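Local coordinates for beta-ketoacyl-[acyl-carrier-protein] synthase FabY (Pseudomonas aeruginosa, PDB 4CW4) that catalyses the condensation of acetyl-CoA with malonyl-ACP to give acetoacetyl-ACP, the primer that starts fatty acid synthesis, at residues E323-A327 against M328-A332; L339-R343 against D344-F348. All coordinates share one frame; numbering follows the deposited sequence. Where two conformers were deposited one is given.

How the contacts relate
The two contacts mark the C-terminal ends of successive helices on the same side of the subunit's centre. Contact 1 closes helix 319-327, and the chain then runs through helix 334-341 to contact 2. Their centres lie 19 Å apart and their nearest atoms about 6 Å, so they do not touch. Both helices leave helical geometry at a glycine of positive phi, but contact 1 is partly buried beside the second subunit, whereas contact 2 is a polar surface turn. Only contact 1 approaches the active site: its Tyr-325 side chain is about 5 Å from that of Cys-286, the inferred active-site cysteine, while contact 2 lies away from the annotated site residues.

Contact 1: residues E323-A327 against M328-A332; sequences EGYSA and MGALA
Tyr-325 meets Leu-331 in the tightly packed part of this helix end, where Tyr-325 CB sits 3.5 Å from Leu-331 CG and both methyl groups of the leucine, CD1 and CD2, close round the same CB. Ser-326 adds to this packing: in the conformer described, its OG bonds to Ile-322 O and lies 3.6 Å from Leu-331 CD1. The tyrosine ring continues past the leucine and away from the loop, with Leu-331 CD2, Ala-330 CB and Met-328 SD set obliquely about it. Met-328 turns its CG beside its own backbone N (chi1 -51°), which brings that carbon to 3.4 Å from Gly-324 O. With chi2 extended, the sulfur ends 5.4 Å from the Tyr-325 ring centroid in an oblique Met-aromatic contact. Phe-361 meets this tyrosine edge-to-face, and Phe-260 of the second subunit also packs on it.

The backbone draws the loop against the helix. Ala-330 N donates to Tyr-325 O at 3.1 Å with an N-H...O angle of 162°, while Met-328 N adds a weak bond to the same oxygen. Gly-329 N also donates to Ser-326 O, at 2.6 Å; this bond and that of Ala-330 N are the two that define the Schellman motif. The loose side is at Gly-329 itself, which carries the chain through positive phi (73°) and is exposed to solvent, with no side chain to pack.

The tyrosine side chain reaches to about 5 Å from that of Cys-286, the inferred active-site cysteine, and Leu-331 to about 7 Å from that of His-477, a predicted active-site residue. The arrangement is thus a glycine Schellman motif ending a helix beside the probable ketosynthase active site.

Contact 2: residues L339-R343 against D344-F348; sequences LIEGR and DDVDF
Arg-343 presents its guanidinium to Asp-345 two residues on, the group's plane tilted 30° from that of the carboxylate. Asp-345 O lies in the guanidinium plane at its edge, whereas Asp-345 OD2 approaches obliquely and forms the salt bridge, 2.6 Å from Arg-343 NH1. The Phe-348 ring has Val-346 CG1 over the centre of one face, 3.9 Å above the plane. These groups belong to the turn that follows a glycine-terminated helix: helix 334-341 ends at Glu-341, and Gly-342, with positive phi, takes the chain out of the helix.

Arg-343 holds CG between its backbone N and carbonyl carbon (chi1 55°). This torsion and a near-extended second lay CD 3.1 Å from Asp-345 O, and the bend at chi3 then turns the guanidinium toward the Asp-345 carboxylate. Asp-345 has the same first rotation, and its carboxylate swings toward the arginine. The bridge lies on the exposed side of the turn, without contact to the second subunit.

Glu-341 joins the helix end to the loop by hydrogen bonds. Its chain, extended beyond CG, reaches across the turn and crosses Val-346 at about a right angle, with OE2 3.4 Å from Val-346 CG1. The carboxylate is gripped at both oxygens, which should fix its rotation. OE2 accepts from Asp-347 N at 2.8 Å (164°) through its syn lone pair. Water 1 donates to that same OE2 and to Asp-347 O, and water 2 forms the companion bridge, donating to Glu-341 OE1 at 2.7 Å and to Asp-345 O at 2.9 Å.

Contact 1: residues E323-A327 against M328-A332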
ATOM      1  N   GLU A 323      -4.419  20.479  -3.642  1.00 11.45           N
ATOM      2  CA  GLU A 323      -5.767  20.689  -4.153  1.00 12.67           C
ATOM      3  C   GLU A 323      -6.707  19.538  -3.824  1.00 12.71           C
ATOM      4  O   GLU A 323      -7.874  19.767  -3.521  1.00 14.12           O
ATOM      5  CB  GLU A 323      -5.779  20.982  -5.650  1.00 13.28           C
ATOM      6  CG  GLU A 323      -7.185  21.356  -6.120  1.00 14.24           C
ATOM      7  CD  GLU A 323      -7.319  21.683  -7.588  1.00 14.87           C
ATOM      8  OE1 GLU A 323      -6.308  21.805  -8.303  1.00 15.27           O
ATOM      9  OE2 GLU A 323      -8.479  21.837  -8.029  1.00 14.59           O
ATOM     10  N   GLY A 324      -6.201  18.309  -3.878  1.00 12.81           N
ATOM     11  CA  GLY A 324      -7.018  17.131  -3.578  1.00 12.51           C
ATOM     12  C   GLY A 324      -7.560  17.135  -2.149  1.00 11.81           C
ATOM     13  O   GLY A 324      -8.736  16.855  -1.909  1.00 12.86           O
ATOM     14  N   TYR A 325      -6.697  17.448  -1.186  1.00 11.46           N
ATOM     15  CA  TYR A 325      -7.147  17.565   0.192  1.00 11.92           C
ATOM     16  C   TYR A 325      -8.023  18.797   0.435  1.00 12.29           C
ATOM     17  O   TYR A 325      -8.991  18.733   1.184  1.00 13.87           O
ATOM     18  CB  TYR A 325      -5.974  17.533   1.164  1.00 12.95           C
ATOM     19  CG  TYR A 325      -5.386  16.158   1.390  1.00 15.20           C
ATOM     20  CD1 TYR A 325      -6.066  15.204   2.122  1.00 15.67           C
ATOM     21  CD2 TYR A 325      -4.149  15.823   0.878  1.00 16.34           C
ATOM     22  CE1 TYR A 325      -5.525  13.945   2.345  1.00 16.07           C
ATOM     23  CE2 TYR A 325      -3.589  14.576   1.105  1.00 16.93           C
ATOM     24  CZ  TYR A 325      -4.291  13.636   1.826  1.00 17.04           C
ATOM     25  OH  TYR A 325      -3.763  12.386   2.040  1.00 19.06           O
ATOM     26  N   SER A 326      -7.678  19.909  -0.205  0.50 12.70           N
ATOM     27  CA  SER A 326      -8.485  21.116  -0.110  0.50 12.73           C
ATOM     28  C   SER A 326      -9.903  20.852  -0.615  0.50 12.58           C
ATOM     29  O   SER A 326     -10.876  21.295  -0.015  0.50 13.28           O
ATOM     30  CB  SER A 326      -7.841  22.254  -0.904  0.50 13.84           C
ATOM     31  OG  SER A 326      -6.588  22.614  -0.356  0.50 15.91           O
ATOM     32  N   ALA A 327     -10.008  20.110  -1.710  1.00 12.49           N
ATOM     33  CA  ALA A 327     -11.304  19.824  -2.335  1.00 13.93           C
ATOM     34  C   ALA A 327     -12.240  19.097  -1.363  1.00 15.59           C
ATOM     35  O   ALA A 327     -13.458  19.194  -1.481  1.00 16.25           O
ATOM     36  CB  ALA A 327     -11.133  19.007  -3.618  1.00 13.58           C
ATOM     37  N   MET A 328     -11.663  18.380  -0.406  1.00 17.82           N
ATOM     38  CA  MET A 328     -12.404  17.760   0.689  1.00 19.92           C
ATOM     39  C   MET A 328     -12.669  18.689   1.867  1.00 20.33           C
ATOM     40  O   MET A 328     -13.346  18.301   2.818  1.00 23.22           O
ATOM     41  CB  MET A 328     -11.600  16.613   1.277  1.00 20.86           C
ATOM     42  CG  MET A 328     -11.076  15.617   0.302  1.00 21.56           C
ATOM     43  SD  MET A 328     -10.154  14.339   1.160  1.00 21.96           S
ATOM     44  CE  MET A 328     -11.438  13.571   2.150  1.00 23.57           C
ATOM     45  N   GLY A 329     -12.108  19.889   1.844  1.00 17.81           N
ATOM     46  CA  GLY A 329     -12.204  20.782   2.986  1.00 17.36           C
ATOM     47  C   GLY A 329     -11.336  20.357   4.155  1.00 16.60           C
ATOM     48  O   GLY A 329     -11.590  20.760   5.282  1.00 18.26           O
ATOM     49  N   ALA A 330     -10.302  19.562   3.895  1.00 14.44           N
ATOM     50  CA  ALA A 330      -9.487  18.960   4.960  1.00 13.51           C
ATOM     51  C   ALA A 330      -8.363  19.830   5.479  1.00 11.48           C
ATOM     52  O   ALA A 330      -7.881  19.595   6.593  1.00 12.27           O
ATOM     53  CB  ALA A 330      -8.915  17.637   4.482  1.00 15.25           C
ATOM     54  N   LEU A 331      -7.897  20.791   4.675  1.00 11.06           N
ATOM     55  CA  LEU A 331      -6.694  21.562   5.013  1.00 11.28           C
ATOM     56  C   LEU A 331      -7.013  22.940   5.545  1.00 11.45           C
ATOM     57  O   LEU A 331      -8.035  23.520   5.200  1.00 12.43           O
ATOM     58  CB  LEU A 331      -5.788  21.734   3.800  1.00 11.04           C
ATOM     59  CG  LEU A 331      -5.343  20.444   3.094  1.00 10.06           C
ATOM     60  CD1 LEU A 331      -4.423  20.798   1.937  1.00 10.97           C
ATOM     61  CD2 LEU A 331      -4.672  19.466   4.064  1.00 12.18           C
ATOM     62  N   ALA A 332      -6.110  23.460   6.375  1.00 10.79           N
ATOM     63  CA  ALA A 332      -6.186  24.849   6.821  1.00 10.40           C
ATOM     64  C   ALA A 332      -5.844  25.771   5.658  1.00 12.20           C
ATOM     65  O   ALA A 332      -4.733  25.737   5.140  1.00 11.95           O
ATOM     66  CB  ALA A 332      -5.212  25.085   7.948  1.00 11.42           C
TER

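Contact 2: residues L339-R343 against D344-F348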
ATOM      1  N   LEU A 339      -9.898  33.936   9.611  1.00 21.77           N
ATOM      2  CA  LEU A 339     -11.075  33.959  10.475  1.00 23.00           C
ATOM      3  C   LEU A 339     -10.679  33.717  11.921  1.00 23.84           C
ATOM      4  O   LEU A 339     -11.199  34.373  12.818  1.00 24.31           O
ATOM      5  CB  LEU A 339     -12.094  32.908  10.033  1.00 25.06           C
ATOM      6  CG  LEU A 339     -12.888  33.237   8.770  1.00 28.27           C
ATOM      7  CD1 LEU A 339     -13.771  32.074   8.366  1.00 29.51           C
ATOM      8  CD2 LEU A 339     -13.746  34.477   8.970  1.00 29.30           C
ATOM      9  N   ILE A 340      -9.764  32.774  12.146  1.00 24.44           N
ATOM     10  CA  ILE A 340      -9.311  32.478  13.499  1.00 25.23           C
ATOM     11  C   ILE A 340      -8.552  33.662  14.098  1.00 25.38           C
ATOM     12  O   ILE A 340      -8.738  33.994  15.270  1.00 26.52           O
ATOM     13  CB  ILE A 340      -8.448  31.207  13.526  1.00 26.12           C
ATOM     14  CG1 ILE A 340      -9.339  29.993  13.265  1.00 27.23           C
ATOM     15  CG2 ILE A 340      -7.735  31.020  14.896  1.00 25.81           C
ATOM     16  CD1 ILE A 340      -8.590  28.769  12.912  1.00 26.77           C
ATOM     17  N   GLU A 341      -7.717  34.306  13.290  1.00 24.53           N
ATOM     18  CA  GLU A 341      -6.886  35.397  13.781  1.00 25.38           C
ATOM     19  C   GLU A 341      -7.606  36.738  13.769  1.00 27.67           C
ATOM     20  O   GLU A 341      -7.214  37.660  14.481  1.00 29.15           O
ATOM     21  CB  GLU A 341      -5.612  35.508  12.946  1.00 24.45           C
ATOM     22  CG  GLU A 341      -4.641  34.364  13.169  1.00 23.57           C
ATOM     23  CD  GLU A 341      -3.260  34.680  12.650  1.00 24.35           C
ATOM     24  OE1 GLU A 341      -2.721  35.751  12.978  1.00 26.73           O
ATOM     25  OE2 GLU A 341      -2.721  33.865  11.904  1.00 22.47           O
ATOM     26  N   GLY A 342      -8.644  36.850  12.949  1.00 28.37           N
ATOM     27  CA  GLY A 342      -9.356  38.102  12.792  1.00 29.72           C
ATOM     28  C   GLY A 342      -8.499  39.196  12.178  1.00 30.51           C
ATOM     29  O   GLY A 342      -8.658  40.373  12.509  1.00 31.53           O
ATOM     30  N   ARG A 343      -7.594  38.802  11.287  1.00 30.59           N
ATOM     31  CA  ARG A 343      -6.773  39.736  10.525  1.00 31.27           C
ATOM     32  C   ARG A 343      -6.402  39.093   9.195  1.00 28.84           C
ATOM     33  O   ARG A 343      -6.510  37.872   9.043  1.00 28.12           O
ATOM     34  CB  ARG A 343      -5.503  40.098  11.295  1.00 34.17           C
ATOM     35  CG  ARG A 343      -4.688  38.889  11.719  1.00 37.19           C
ATOM     36  CD  ARG A 343      -3.209  39.205  11.809  1.00 40.37           C
ATOM     37  NE  ARG A 343      -2.882  40.064  12.940  1.00 43.41           N
ATOM     38  CZ  ARG A 343      -1.703  40.656  13.116  1.00 45.75           C
ATOM     39  NH1 ARG A 343      -0.731  40.501  12.227  1.00 46.65           N
ATOM     40  NH2 ARG A 343      -1.499  41.420  14.180  1.00 46.87           N
ATOM     41  N   ASP A 344      -5.950  39.905   8.241  1.00 27.21           N
ATOM     42  CA  ASP A 344      -5.653  39.404   6.898  1.00 27.67           C
ATOM     43  C   ASP A 344      -4.259  38.807   6.776  1.00 24.74           C
ATOM     44  O   ASP A 344      -4.054  37.864   6.010  1.00 24.88           O
ATOM     45  CB  ASP A 344      -5.837  40.515   5.858  1.00 31.49           C
ATOM     46  CG  ASP A 344      -7.270  40.616   5.359  1.00 35.70           C
ATOM     47  OD1 ASP A 344      -8.164  39.949   5.941  1.00 37.23           O
ATOM     48  OD2 ASP A 344      -7.499  41.361   4.387  1.00 37.71           O
ATOM     49  N   ASP A 345      -3.309  39.340   7.529  1.00 24.23           N
ATOM     50  CA  ASP A 345      -1.926  38.855   7.471  1.00 24.36           C
ATOM     51  C   ASP A 345      -1.704  37.725   8.474  1.00 22.62           C
ATOM     52  O   ASP A 345      -1.358  37.951   9.637  1.00 23.76           O
ATOM     53  CB  ASP A 345      -0.944  39.998   7.726  1.00 28.32           C
ATOM     54  CG  ASP A 345      -1.292  40.804   8.960  1.00 32.49           C
ATOM     55  OD1 ASP A 345      -2.485  41.165   9.135  1.00 34.70           O
ATOM     56  OD2 ASP A 345      -0.372  41.075   9.758  1.00 34.10           O
ATOM     57  N   VAL A 346      -1.897  36.500   7.994  1.00 18.87           N
ATOM     58  CA  VAL A 346      -1.880  35.305   8.834  1.00 19.12           C
ATOM     59  C   VAL A 346      -0.478  34.873   9.243  1.00 16.09           C
ATOM     60  O   VAL A 346       0.465  35.031   8.484  1.00 15.65           O
ATOM     61  CB  VAL A 346      -2.527  34.130   8.055  1.00 22.35           C
ATOM     62  CG1 VAL A 346      -2.269  32.774   8.715  1.00 25.48           C
ATOM     63  CG2 VAL A 346      -4.011  34.395   7.893  1.00 24.32           C
ATOM     64  N   ASP A 347      -0.369  34.283  10.433  1.00 14.88           N
ATOM     65  CA  ASP A 347       0.866  33.646  10.868  1.00 14.91           C
ATOM     66  C   ASP A 347       0.844  32.159  10.472  1.00 13.59           C
ATOM     67  O   ASP A 347       0.274  31.314  11.191  1.00 13.26           O
ATOM     68  CB  ASP A 347       1.015  33.780  12.379  1.00 15.25           C
ATOM     69  CG  ASP A 347       2.327  33.215  12.904  1.00 16.98           C
ATOM     70  OD1 ASP A 347       3.091  32.605  12.116  1.00 16.48           O
ATOM     71  OD2 ASP A 347       2.586  33.397  14.124  1.00 17.80           O
ATOM     72  N   PHE A 348       1.444  31.829   9.330  1.00 13.25           N
ATOM     73  CA  PHE A 348       1.381  30.466   8.841  1.00 11.78           C
ATOM     74  C   PHE A 348       2.175  29.509   9.718  1.00 11.83           C
ATOM     75  O   PHE A 348       1.983  28.312   9.622  1.00 11.95           O
ATOM     76  CB  PHE A 348       1.829  30.375   7.392  1.00 11.71           C
ATOM     77  CG  PHE A 348       0.854  30.988   6.432  1.00 12.12           C
ATOM     78  CD1 PHE A 348      -0.335  30.359   6.163  1.00 12.59           C
ATOM     79  CD2 PHE A 348       1.121  32.204   5.814  1.00 13.31           C
ATOM     80  CE1 PHE A 348      -1.258  30.917   5.290  1.00 13.84           C
ATOM     81  CE2 PHE A 348       0.209  32.761   4.939  1.00 14.60           C
ATOM     82  CZ  PHE A 348      -0.994  32.111   4.684  1.00 14.03           C
TER
HETATM   83  O   HOH W   1      -2.387  31.374  12.354  1.00 17.60           O
HETATM   84  O   HOH W   2      -0.498  37.138  12.238  1.00 25.97           O